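Local atomic coordinates of probable cell division protein WhiA (Thermotoga maritima, PDB entry 3HYI), a protein that probably takes part in bacterial cell division and chromosome segregation, binding DNA and pairing a degenerate LAGLIDADG homing-endonuclease fold with a helix-turn-helix domain. Residues D177-L182 / R189-I194; N64-K67 / P72-E75; R249-V254 / K282-I287; I229-L234 / K286-F291. One frame throughout, in Å; residues are numbered along the deposited sequence.

Contact 1: residues D177-L182 / R189-I194; sequences DILVFL and RKLEEI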
loop_
_atom_site.group_PDB
_atom_site.type_symbol
_atom_site.label_atom_id
_atom_site.label_comp_id
_atom_site.label_asym_id
_atom_site.label_seq_id
_atom_site.Cartn_x
_atom_site.Cartn_y
_atom_site.Cartn_z
ATOM N N ASP A 177 -5.577 -6.453 8.025
ATOM C CA ASP A 177 -5.487 -7.918 8.002
ATOM C C ASP A 177 -4.047 -8.415 7.896
ATOM O O ASP A 177 -3.704 -9.454 8.464
ATOM C CB ASP A 177 -6.306 -8.491 6.836
ATOM C CG ASP A 177 -7.808 -8.353 7.040
ATOM O OD1 ASP A 177 -8.237 -7.973 8.151
ATOM O OD2 ASP A 177 -8.566 -8.636 6.088
ATOM N N ILE A 178 -3.217 -7.676 7.162
ATOM C CA ILE A 178 -1.800 -8.010 7.011
ATOM C C ILE A 178 -1.063 -7.943 8.351
ATOM O O ILE A 178 -0.275 -8.832 8.677
ATOM C CB ILE A 178 -1.112 -7.076 5.983
ATOM C CG1 ILE A 178 -1.528 -7.458 4.558
ATOM C CG2 ILE A 178 0.402 -7.143 6.110
ATOM C CD1 ILE A 178 -1.108 -6.453 3.511
ATOM N N LEU A 179 -1.326 -6.894 9.125
ATOM C CA LEU A 179 -0.712 -6.737 10.445
ATOM C C LEU A 179 -1.148 -7.836 11.416
ATOM O O LEU A 179 -0.331 -8.339 12.193
ATOM C CB LEU A 179 -1.033 -5.354 11.030
ATOM C CG LEU A 179 -0.294 -4.189 10.363
ATOM C CD1 LEU A 179 -0.874 -2.853 10.799
ATOM C CD2 LEU A 179 1.201 -4.260 10.665
ATOM N N VAL A 180 -2.429 -8.198 11.370
ATOM C CA VAL A 180 -2.962 -9.295 12.182
ATOM C C VAL A 180 -2.264 -10.604 11.825
ATOM O O VAL A 180 -1.849 -11.360 12.704
ATOM C CB VAL A 180 -4.484 -9.478 11.971
ATOM C CG1 VAL A 180 -4.990 -10.683 12.750
ATOM C CG2 VAL A 180 -5.243 -8.220 12.381
ATOM N N PHE A 181 -2.152 -10.853 10.522
ATOM C CA PHE A 181 -1.479 -12.033 9.998
ATOM C C PHE A 181 -0.032 -12.093 10.473
ATOM O O PHE A 181 0.415 -13.115 11.004
ATOM C CB PHE A 181 -1.521 -12.015 8.466
ATOM C CG PHE A 181 -0.913 -13.229 7.824
ATOM C CD1 PHE A 181 -1.701 -14.326 7.497
ATOM C CD2 PHE A 181 0.448 -13.273 7.538
ATOM C CE1 PHE A 181 -1.141 -15.449 6.903
ATOM C CE2 PHE A 181 1.015 -14.393 6.944
ATOM C CZ PHE A 181 0.219 -15.482 6.624
ATOM N N LEU A 182 0.689 -10.991 10.289
ATOM C CA LEU A 182 2.106 -10.932 10.641
ATOM C C LEU A 182 2.337 -11.105 12.139
ATOM O O LEU A 182 3.245 -11.828 12.545
ATOM C CB LEU A 182 2.734 -9.620 10.157
ATOM C CG LEU A 182 2.885 -9.480 8.637
ATOM C CD1 LEU A 182 3.380 -8.090 8.292
ATOM C CD2 LEU A 182 3.820 -10.539 8.067
ATOM N N ARG A 189 9.139 -6.481 15.635
ATOM C CA ARG A 189 9.764 -5.177 15.385
ATOM C C ARG A 189 9.148 -4.465 14.190
ATOM O O ARG A 189 8.905 -3.258 14.235
ATOM C CB ARG A 189 11.269 -5.318 15.148
ATOM C CG ARG A 189 12.038 -5.916 16.318
ATOM N N LYS A 190 8.889 -5.220 13.126
ATOM C CA LYS A 190 8.434 -4.629 11.870
ATOM C C LYS A 190 6.985 -4.151 11.882
ATOM O O LYS A 190 6.590 -3.385 11.007
ATOM C CB LYS A 190 8.676 -5.583 10.693
ATOM C CG LYS A 190 10.069 -5.422 10.084
ATOM C CD LYS A 190 10.021 -5.248 8.569
ATOM C CE LYS A 190 11.137 -4.344 8.066
ATOM N NZ LYS A 190 12.433 -4.541 8.793
ATOM N N LEU A 191 6.205 -4.575 12.875
ATOM C CA LEU A 191 4.830 -4.093 13.015
ATOM C C LEU A 191 4.808 -2.593 13.321
ATOM O O LEU A 191 3.887 -1.889 12.911
ATOM C CB LEU A 191 4.088 -4.852 14.119
ATOM C CG LEU A 191 4.040 -6.383 14.047
ATOM C CD1 LEU A 191 3.537 -6.944 15.377
ATOM C CD2 LEU A 191 3.165 -6.846 12.892
ATOM N N GLU A 192 5.829 -2.117 14.035
ATOM C CA GLU A 192 5.947 -0.700 14.383
ATOM C C GLU A 192 6.300 0.153 13.165
ATOM O O GLU A 192 5.778 1.255 12.999
ATOM C CB GLU A 192 7.006 -0.508 15.472
ATOM N N GLU A 193 7.186 -0.367 12.321
ATOM C CA GLU A 193 7.614 0.326 11.105
ATOM C C GLU A 193 6.461 0.467 10.117
ATOM O O GLU A 193 6.301 1.508 9.479
ATOM C CB GLU A 193 8.763 -0.432 10.436
ATOM C CG GLU A 193 10.020 -0.540 11.287
ATOM C CD GLU A 193 11.029 -1.518 10.723
ATOM O OE1 GLU A 193 11.161 -1.586 9.482
ATOM O OE2 GLU A 193 11.701 -2.210 11.521
ATOM N N ILE A 194 5.664 -0.591 9.999
ATOM C CA ILE A 194 4.504 -0.596 9.112
ATOM C C ILE A 194 3.462 0.437 9.546
ATOM O O ILE A 194 2.869 1.107 8.698
ATOM C CB ILE A 194 3.863 -2.004 9.033
ATOM C CG1 ILE A 194 4.797 -2.963 8.288
ATOM C CG2 ILE A 194 2.516 -1.954 8.323
ATOM C CD1 ILE A 194 4.330 -4.407 8.288
#
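Leu191 and Ile194 meet Leu179 and Leu182 across a hairpin of two helices, 175-184 and 189-201, in the second LAGLIDADG-like unit of the protein. The segments run nearly antiparallel (168°), with their axes 10.5 Å apart. That is a fairly wide spacing, and branched side chains span it. Early in the second segment the Lys190 side chain packs on Phe9 and Ile13 of helix 9-16; its backbone N is hydrogen-bonded to OE2 of Glu16, while its NZ bridges to OE1 of Glu193 on the same helix. Leu191 follows and brings one methyl into the seam: its CD2 lies 3.9 Å from CB of Leu182 and at a similar range from both the carbonyl O and CD2 of Leu179. Ile194 comes a turn later, its CB directed toward helix 175-184. Its chi1 (-69°) turns CG1 beside the backbone N and leaves CG2 anti to it; CG2 meets Leu179, and CD1 meets Leu182 and also CD2 of Leu179. The side chains of Ile194 and Leu182 cross at about a right angle, and Ile194 also touches Met125 of strand 123-125 and Phe9. With an alanine here, both branches vanish and CD2 of Leu179 and CD1 of Leu182 would probably border a gap. Ile194 and Leu179 slide past each other in opposite directions, CG2 of Ile194 coming to 3.5 Å from CD2 of Leu179.

Contact 2: residues N64-K67 / P72-E75; sequences NLMK and PVSE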
loop_
_atom_site.group_PDB
_atom_site.type_symbol
_atom_site.label_atom_id
_atom_site.label_comp_id
_atom_site.label_asym_id
_atom_site.label_seq_id
_atom_site.Cartn_x
_atom_site.Cartn_y
_atom_site.Cartn_z
ATOM N N ASN A 64 16.203 -25.357 11.652
ATOM C CA ASN A 64 15.876 -25.313 13.078
ATOM C C ASN A 64 14.720 -26.248 13.457
ATOM O O ASN A 64 14.718 -26.824 14.548
ATOM C CB ASN A 64 15.560 -23.884 13.520
ATOM C CG ASN A 64 16.777 -22.963 13.468
ATOM O OD1 ASN A 64 17.918 -23.415 13.364
ATOM N ND2 ASN A 64 16.530 -21.658 13.551
ATOM N N LEU A 65 13.744 -26.391 12.564
ATOM C CA LEU A 65 12.629 -27.323 12.776
ATOM C C LEU A 65 13.108 -28.770 12.774
ATOM O O LEU A 65 12.725 -29.561 13.638
ATOM C CB LEU A 65 11.552 -27.135 11.697
ATOM C CG LEU A 65 10.390 -26.171 11.973
ATOM C CD1 LEU A 65 10.724 -25.158 13.038
ATOM C CD2 LEU A 65 9.985 -25.470 10.682
ATOM N N MET A 66 13.942 -29.108 11.795
ATOM C CA MET A 66 14.521 -30.452 11.694
ATOM C C MET A 66 15.425 -30.788 12.881
ATOM O O MET A 66 15.514 -31.946 13.293
ATOM C CB MET A 66 15.303 -30.597 10.385
ATOM C CG MET A 66 14.430 -30.588 9.138
ATOM S SD MET A 66 13.188 -31.899 9.117
ATOM C CE MET A 66 14.175 -33.290 8.569
ATOM N N LYS A 67 16.089 -29.768 13.417
ATOM C CA LYS A 67 16.921 -29.906 14.610
ATOM C C LYS A 67 16.061 -30.158 15.850
ATOM O O LYS A 67 16.405 -30.991 16.688
ATOM C CB LYS A 67 17.763 -28.644 14.795
ATOM C CG LYS A 67 18.568 -28.562 16.083
ATOM C CD LYS A 67 19.265 -27.209 16.168
ATOM C CE LYS A 67 19.730 -26.890 17.577
ATOM N NZ LYS A 67 21.001 -27.582 17.910
ATOM N N PRO A 72 17.819 -35.726 10.398
ATOM C CA PRO A 72 18.948 -35.293 9.578
ATOM C C PRO A 72 18.538 -34.684 8.240
ATOM O O PRO A 72 17.616 -35.181 7.588
ATOM C CB PRO A 72 19.718 -36.598 9.338
ATOM C CG PRO A 72 18.675 -37.648 9.363
ATOM C CD PRO A 72 17.665 -37.193 10.382
ATOM N N VAL A 73 19.214 -33.606 7.849
ATOM C CA VAL A 73 19.136 -33.105 6.482
ATOM C C VAL A 73 20.383 -33.611 5.757
ATOM O O VAL A 73 21.501 -33.478 6.259
ATOM C CB VAL A 73 19.017 -31.562 6.417
ATOM C CG1 VAL A 73 17.846 -31.085 7.266
ATOM C CG2 VAL A 73 20.302 -30.891 6.857
ATOM N N SER A 74 20.178 -34.213 4.590
ATOM C CA SER A 74 21.242 -34.931 3.887
ATOM C C SER A 74 22.049 -34.052 2.929
ATOM O O SER A 74 23.239 -34.294 2.723
ATOM C CB SER A 74 20.649 -36.118 3.122
ATOM O OG SER A 74 19.499 -35.728 2.389
ATOM N N GLU A 75 21.406 -33.043 2.345
ATOM C CA GLU A 75 22.047 -32.203 1.336
ATOM C C GLU A 75 21.481 -30.783 1.311
ATOM O O GLU A 75 20.281 -30.577 1.491
ATOM C CB GLU A 75 21.901 -32.845 -0.050
ATOM C CG GLU A 75 22.371 -31.967 -1.212
ATOM C CD GLU A 75 22.365 -32.696 -2.539
ATOM O OE1 GLU A 75 21.355 -32.601 -3.271
ATOM O OE2 GLU A 75 23.368 -33.376 -2.846
#
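Met66 lays the first carbons of its side chain over one methyl of Val73: CG of Met66 is 3.9 Å from CG1 of Val73, and CB of Met66 follows at 4.1 Å. The methionine then folds. Its chain bends at chi2 (-59°) and again at chi3 (-81°), so the sulfur does not run straight out from the helix, and the second bend brings the terminal methyl round to the start of the strand. There CE of Met66 rests 4.0 Å from the carbonyl O of Pro72, a van der Waals touch against a polar atom and not a hydrogen bond. The two side chains cross obliquely, and CG1 of Val73, the branch beside the backbone N, is the one that touches. Pro72 takes part through its carbonyl O; its CB points away from the helix. No hydrogen bond links the two segments, and a single buried methionine does the work on the helix side. This is the place where helix 56-68 gives way to strand 73-79 after a short loop, within the first LAGLIDADG-like unit. Just beyond Val73 the strand carries a classic beta bulge, with Ser74 and Glu75 both facing Thr92. Strand 73-79 is an edge strand of its four-stranded antiparallel sheet, paired with 88-94, and Met66 also reaches Ala93 of that neighbour while Leu65 packs on Val28, Glu31 and Phe35 of helix 25-39.

Contact 3: residues R249-V254 / K282-I287; sequences RRVALV and KRIIKI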
loop_
_atom_site.group_PDB
_atom_site.type_symbol
_atom_site.label_atom_id
_atom_site.label_comp_id
_atom_site.label_asym_id
_atom_site.label_seq_id
_atom_site.Cartn_x
_atom_site.Cartn_y
_atom_site.Cartn_z
ATOM N N ARG A 249 -8.428 48.315 -21.982
ATOM C CA ARG A 249 -9.785 48.807 -22.190
ATOM C C ARG A 249 -10.790 47.672 -22.354
ATOM O O ARG A 249 -11.873 47.711 -21.770
ATOM C CB ARG A 249 -9.837 49.717 -23.410
ATOM C CG ARG A 249 -11.219 50.252 -23.716
ATOM C CD ARG A 249 -11.178 51.149 -24.924
ATOM N NE ARG A 249 -10.880 50.377 -26.127
ATOM C CZ ARG A 249 -11.786 49.735 -26.863
ATOM N NH1 ARG A 249 -13.078 49.776 -26.544
ATOM N NH2 ARG A 249 -11.401 49.052 -27.937
ATOM N N ARG A 250 -10.429 46.671 -23.156
ATOM C CA ARG A 250 -11.292 45.514 -23.388
ATOM C C ARG A 250 -11.481 44.685 -22.123
ATOM O O ARG A 250 -12.568 44.158 -21.878
ATOM C CB ARG A 250 -10.718 44.628 -24.494
ATOM C CG ARG A 250 -10.682 45.294 -25.856
ATOM C CD ARG A 250 -10.331 44.292 -26.942
ATOM N NE ARG A 250 -8.917 43.914 -26.906
ATOM C CZ ARG A 250 -7.918 44.649 -27.396
ATOM N NH1 ARG A 250 -8.152 45.832 -27.964
ATOM N NH2 ARG A 250 -6.667 44.205 -27.314
ATOM N N VAL A 251 -10.417 44.570 -21.330
ATOM C CA VAL A 251 -10.450 43.830 -20.067
ATOM C C VAL A 251 -11.344 44.521 -19.032
ATOM O O VAL A 251 -12.081 43.854 -18.298
ATOM C CB VAL A 251 -9.023 43.642 -19.498
ATOM C CG1 VAL A 251 -9.061 43.093 -18.075
ATOM C CG2 VAL A 251 -8.213 42.723 -20.406
ATOM N N ALA A 252 -11.274 45.852 -18.985
ATOM C CA ALA A 252 -12.118 46.652 -18.093
ATOM C C ALA A 252 -13.594 46.511 -18.449
ATOM O O ALA A 252 -14.434 46.347 -17.567
ATOM C CB ALA A 252 -11.703 48.118 -18.139
ATOM N N LEU A 253 -13.900 46.572 -19.744
ATOM C CA LEU A 253 -15.273 46.413 -20.228
ATOM C C LEU A 253 -15.848 45.025 -19.930
ATOM O O LEU A 253 -16.965 44.908 -19.431
ATOM C CB LEU A 253 -15.348 46.684 -21.736
ATOM C CG LEU A 253 -15.165 48.133 -22.196
ATOM C CD1 LEU A 253 -15.195 48.205 -23.712
ATOM C CD2 LEU A 253 -16.226 49.041 -21.595
ATOM N N VAL A 254 -15.082 43.983 -20.241
ATOM C CA VAL A 254 -15.529 42.603 -20.032
ATOM C C VAL A 254 -15.791 42.296 -18.551
ATOM O O VAL A 254 -16.780 41.643 -18.219
ATOM C CB VAL A 254 -14.523 41.582 -20.637
ATOM C CG1 VAL A 254 -14.694 40.209 -20.022
ATOM C CG2 VAL A 254 -14.698 41.505 -22.147
ATOM N N LYS A 282 -4.428 43.766 -12.676
ATOM C CA LYS A 282 -3.494 44.357 -11.705
ATOM C C LYS A 282 -2.999 45.731 -12.166
ATOM O O LYS A 282 -2.880 46.658 -11.363
ATOM C CB LYS A 282 -2.302 43.431 -11.463
ATOM C CG LYS A 282 -2.664 42.116 -10.794
ATOM N N ARG A 283 -2.711 45.854 -13.461
ATOM C CA ARG A 283 -2.335 47.140 -14.052
ATOM C C ARG A 283 -3.455 48.168 -13.941
ATOM O O ARG A 283 -3.208 49.336 -13.634
ATOM C CB ARG A 283 -1.963 46.974 -15.525
ATOM C CG ARG A 283 -0.624 46.298 -15.758
ATOM C CD ARG A 283 -0.042 46.698 -17.108
ATOM N NE ARG A 283 -0.570 45.889 -18.207
ATOM C CZ ARG A 283 -0.739 46.311 -19.461
ATOM N NH1 ARG A 283 -0.463 47.564 -19.818
ATOM N NH2 ARG A 283 -1.213 45.473 -20.372
ATOM N N ILE A 284 -4.681 47.726 -14.210
ATOM C CA ILE A 284 -5.855 48.589 -14.124
ATOM C C ILE A 284 -6.038 49.110 -12.696
ATOM O O ILE A 284 -6.310 50.291 -12.491
ATOM C CB ILE A 284 -7.128 47.849 -14.605
ATOM C CG1 ILE A 284 -7.097 47.688 -16.126
ATOM C CG2 ILE A 284 -8.385 48.599 -14.186
ATOM C CD1 ILE A 284 -8.151 46.738 -16.665
ATOM N N ILE A 285 -5.874 48.227 -11.719
ATOM C CA ILE A 285 -5.938 48.610 -10.305
ATOM C C ILE A 285 -4.827 49.604 -9.940
ATOM O O ILE A 285 -5.069 50.571 -9.215
ATOM C CB ILE A 285 -5.872 47.368 -9.388
ATOM C CG1 ILE A 285 -7.170 46.562 -9.501
ATOM C CG2 ILE A 285 -5.640 47.769 -7.934
ATOM C CD1 ILE A 285 -7.101 45.199 -8.838
ATOM N N LYS A 286 -3.619 49.361 -10.448
ATOM C CA LYS A 286 -2.486 50.280 -10.270
ATOM C C LYS A 286 -2.809 51.675 -10.821
ATOM O O LYS A 286 -2.502 52.684 -10.184
ATOM C CB LYS A 286 -1.221 49.699 -10.929
ATOM C CG LYS A 286 -0.091 50.692 -11.242
ATOM C CD LYS A 286 0.534 51.302 -9.994
ATOM C CE LYS A 286 1.585 52.340 -10.371
ATOM N NZ LYS A 286 2.296 52.906 -9.189
ATOM N N ILE A 287 -3.432 51.723 -11.996
ATOM C CA ILE A 287 -3.852 52.990 -12.604
ATOM C C ILE A 287 -4.935 53.698 -11.781
ATOM O O ILE A 287 -4.919 54.920 -11.653
ATOM C CB ILE A 287 -4.350 52.782 -14.058
ATOM C CG1 ILE A 287 -3.164 52.477 -14.981
ATOM C CG2 ILE A 287 -5.095 54.011 -14.564
ATOM C CD1 ILE A 287 -3.566 52.042 -16.373
#
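A small contact of apolar side chains between two helices lies buried in the C-terminal domain, where Ile284 of helix 274-288 inserts against Val251 and Ala252 of helix 246-257. One methyl does all the touching from its side. CD1 of Ile284 is 4.0 Å from CG1 of Val251, meets CB of Ala252 at 4.1 Å, and stands about as near the backbone N of Ala252. The isoleucine can reach so far because its long branch is drawn out, with CD1 anti to CA (chi2 168°). Val251 answers with the branch that lies anti to its backbone N (chi1 170°), and the two side chains cross at a slant. Helix 274-288 falls inside the predicted helix-turn-helix motif, following helix 263-268, and its place as the second helix is consistent with that of a DNA-recognition helix. Val251 also touches Ile277 and Leu281 on this helix and Leu270 in the turn between the two. On the Ile284 side, Leu248 and Ile235 close in, the latter from helix 207-238. Beside this apolar patch, Arg283 reaches back across to the start of helix 246-257, where its NH2 forms a salt bridge with OD2 of Asp247.

Contact 4: residues I229-L234 / K286-F291; sequences IRAIEL and KIAERF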
loop_
_atom_site.group_PDB
_atom_site.type_symbol
_atom_site.label_atom_id
_atom_site.label_comp_id
_atom_site.label_asym_id
_atom_site.label_seq_id
_atom_site.Cartn_x
_atom_site.Cartn_y
_atom_site.Cartn_z
ATOM N N ILE A 229 -13.726 45.737 -9.950
ATOM C CA ILE A 229 -14.887 46.533 -10.326
ATOM C C ILE A 229 -14.708 47.983 -9.872
ATOM O O ILE A 229 -14.860 48.904 -10.672
ATOM C CB ILE A 229 -16.192 45.943 -9.749
ATOM C CG1 ILE A 229 -16.494 44.585 -10.392
ATOM C CG2 ILE A 229 -17.364 46.883 -9.989
ATOM C CD1 ILE A 229 -17.614 43.823 -9.712
ATOM N N ARG A 230 -14.348 48.172 -8.603
ATOM C CA ARG A 230 -14.116 49.511 -8.046
ATOM C C ARG A 230 -13.052 50.295 -8.826
ATOM O O ARG A 230 -13.237 51.477 -9.119
ATOM C CB ARG A 230 -13.710 49.417 -6.572
ATOM C CG ARG A 230 -13.745 50.748 -5.837
ATOM N N ALA A 231 -11.947 49.632 -9.161
ATOM C CA ALA A 231 -10.867 50.256 -9.939
ATOM C C ALA A 231 -11.342 50.696 -11.325
ATOM O O ALA A 231 -11.003 51.780 -11.792
ATOM C CB ALA A 231 -9.686 49.297 -10.070
ATOM N N ILE A 232 -12.130 49.844 -11.975
ATOM C CA ILE A 232 -12.688 50.148 -13.290
ATOM C C ILE A 232 -13.669 51.320 -13.227
ATOM O O ILE A 232 -13.693 52.161 -14.128
ATOM C CB ILE A 232 -13.394 48.913 -13.891
ATOM C CG1 ILE A 232 -12.367 47.819 -14.197
ATOM C CG2 ILE A 232 -14.141 49.275 -15.161
ATOM C CD1 ILE A 232 -12.979 46.476 -14.446
ATOM N N GLU A 233 -14.464 51.373 -12.159
ATOM C CA GLU A 233 -15.459 52.436 -11.971
ATOM C C GLU A 233 -14.788 53.797 -11.794
ATOM O O GLU A 233 -15.247 54.793 -12.348
ATOM C CB GLU A 233 -16.348 52.160 -10.749
ATOM C CG GLU A 233 -17.094 50.820 -10.746
ATOM C CD GLU A 233 -18.369 50.822 -11.560
ATOM O OE1 GLU A 233 -18.446 51.574 -12.558
ATOM O OE2 GLU A 233 -19.294 50.054 -11.203
ATOM N N LEU A 234 -13.717 53.834 -11.004
ATOM C CA LEU A 234 -12.958 55.069 -10.773
ATOM C C LEU A 234 -12.361 55.614 -12.066
ATOM O O LEU A 234 -12.441 56.813 -12.335
ATOM C CB LEU A 234 -11.840 54.831 -9.752
ATOM C CG LEU A 234 -12.272 54.660 -8.296
ATOM C CD1 LEU A 234 -11.129 54.106 -7.465
ATOM C CD2 LEU A 234 -12.761 55.980 -7.715
ATOM N N LYS A 286 -3.619 49.361 -10.448
ATOM C CA LYS A 286 -2.486 50.280 -10.270
ATOM C C LYS A 286 -2.809 51.675 -10.821
ATOM O O LYS A 286 -2.502 52.684 -10.184
ATOM C CB LYS A 286 -1.221 49.699 -10.929
ATOM C CG LYS A 286 -0.091 50.692 -11.242
ATOM C CD LYS A 286 0.534 51.302 -9.994
ATOM C CE LYS A 286 1.585 52.340 -10.371
ATOM N NZ LYS A 286 2.296 52.906 -9.189
ATOM N N ILE A 287 -3.432 51.723 -11.996
ATOM C CA ILE A 287 -3.852 52.990 -12.604
ATOM C C ILE A 287 -4.935 53.698 -11.781
ATOM O O ILE A 287 -4.919 54.920 -11.653
ATOM C CB ILE A 287 -4.350 52.782 -14.058
ATOM C CG1 ILE A 287 -3.164 52.477 -14.981
ATOM C CG2 ILE A 287 -5.095 54.011 -14.564
ATOM C CD1 ILE A 287 -3.566 52.042 -16.373
ATOM N N ALA A 288 -5.862 52.929 -11.214
ATOM C CA ALA A 288 -6.979 53.495 -10.449
ATOM C C ALA A 288 -6.595 54.067 -9.071
ATOM O O ALA A 288 -7.410 54.746 -8.446
ATOM C CB ALA A 288 -8.089 52.455 -10.297
ATOM N N GLU A 289 -5.377 53.791 -8.598
ATOM C CA GLU A 289 -4.886 54.346 -7.321
ATOM C C GLU A 289 -4.750 55.872 -7.377
ATOM O O GLU A 289 -4.858 56.555 -6.357
ATOM C CB GLU A 289 -3.542 53.717 -6.936
ATOM C CG GLU A 289 -3.661 52.313 -6.363
ATOM C CD GLU A 289 -2.312 51.659 -6.101
ATOM O OE1 GLU A 289 -1.352 52.371 -5.731
ATOM O OE2 GLU A 289 -2.215 50.423 -6.259
ATOM N N ARG A 290 -4.470 56.372 -8.577
ATOM C CA ARG A 290 -4.601 57.784 -8.942
ATOM C C ARG A 290 -5.818 58.461 -8.314
ATOM O O ARG A 290 -5.708 59.515 -7.689
ATOM C CB ARG A 290 -4.769 57.875 -10.466
ATOM C CG ARG A 290 -3.918 58.900 -11.159
ATOM C CD ARG A 290 -3.772 58.558 -12.635
ATOM N NE ARG A 290 -2.953 57.361 -12.838
ATOM C CZ ARG A 290 -2.361 57.029 -13.983
ATOM N NH1 ARG A 290 -2.471 57.804 -15.059
ATOM N NH2 ARG A 290 -1.640 55.914 -14.055
ATOM N N PHE A 291 -6.976 57.829 -8.496
ATOM C CA PHE A 291 -8.273 58.481 -8.327
ATOM C C PHE A 291 -8.984 58.179 -7.013
ATOM O O PHE A 291 -9.882 58.920 -6.615
ATOM C CB PHE A 291 -9.194 58.080 -9.483
ATOM C CG PHE A 291 -8.593 58.303 -10.841
ATOM C CD1 PHE A 291 -8.153 59.565 -11.221
ATOM C CD2 PHE A 291 -8.472 57.255 -11.745
ATOM C CE1 PHE A 291 -7.600 59.777 -12.476
ATOM C CE2 PHE A 291 -7.919 57.461 -13.003
ATOM C CZ PHE A 291 -7.482 58.724 -13.367
#
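Leu234 swings its CG beside its backbone N (chi1 -73°), and with chi2 extended (166°) its CD1 reaches the carbonyl O of Ala288 at 3.9 Å; Phe291 takes the same kind of turn (chi1 -52°) to bring its ring alongside the end of the same segment. One turn earlier on the long helix, Ala231 faces Ala288, and the backbones come near: the CA atoms of Ala231 and Ala288 are 5.1 Å apart. CB of Ala288 lies 3.5 Å from CB of Ala231 and 3.3 Å from its carbonyl O, a tight fit. The pair joins the long helix 207-238 to the last part of the predicted helix-turn-helix motif, so residues 286-291 pack against helix 207-238 of the same C-terminal domain. At Phe291 the contact is shallower. Its CB is 4.2 Å from CB of Leu234, and its CD2 approaches the carbonyl O of Leu234 obliquely; that oxygen already takes a hydrogen bond from ND2 of Asn238. N of Phe291 is hydrogen-bonded to O of Ala288, and CB of Arg290 lies 3.7 Å above the centre of one face of the Phe291 ring.

All four contacts rest mainly on apolar side chains and none has a hydrogen bond across its segments, yet they differ with their place in the chain. Contacts 3 and 4 share helix 274-288, with centres about 8 Å apart, and touch one another through Ile232, Ala231, Ile284 and Ile285, forming one helical cluster; contact 3 is buried, while contact 4 is partly buried. Contacts 1 and 2, in the two LAGLIDADG-like units, are partly buried too, contact 2 including the exposed Pro72. The first joins helix to helix through branched side chains, the second helix to edge strand through one methionine. Contacts 2 and 4 have centres about 90 Å apart, a measure of how extended the chain is.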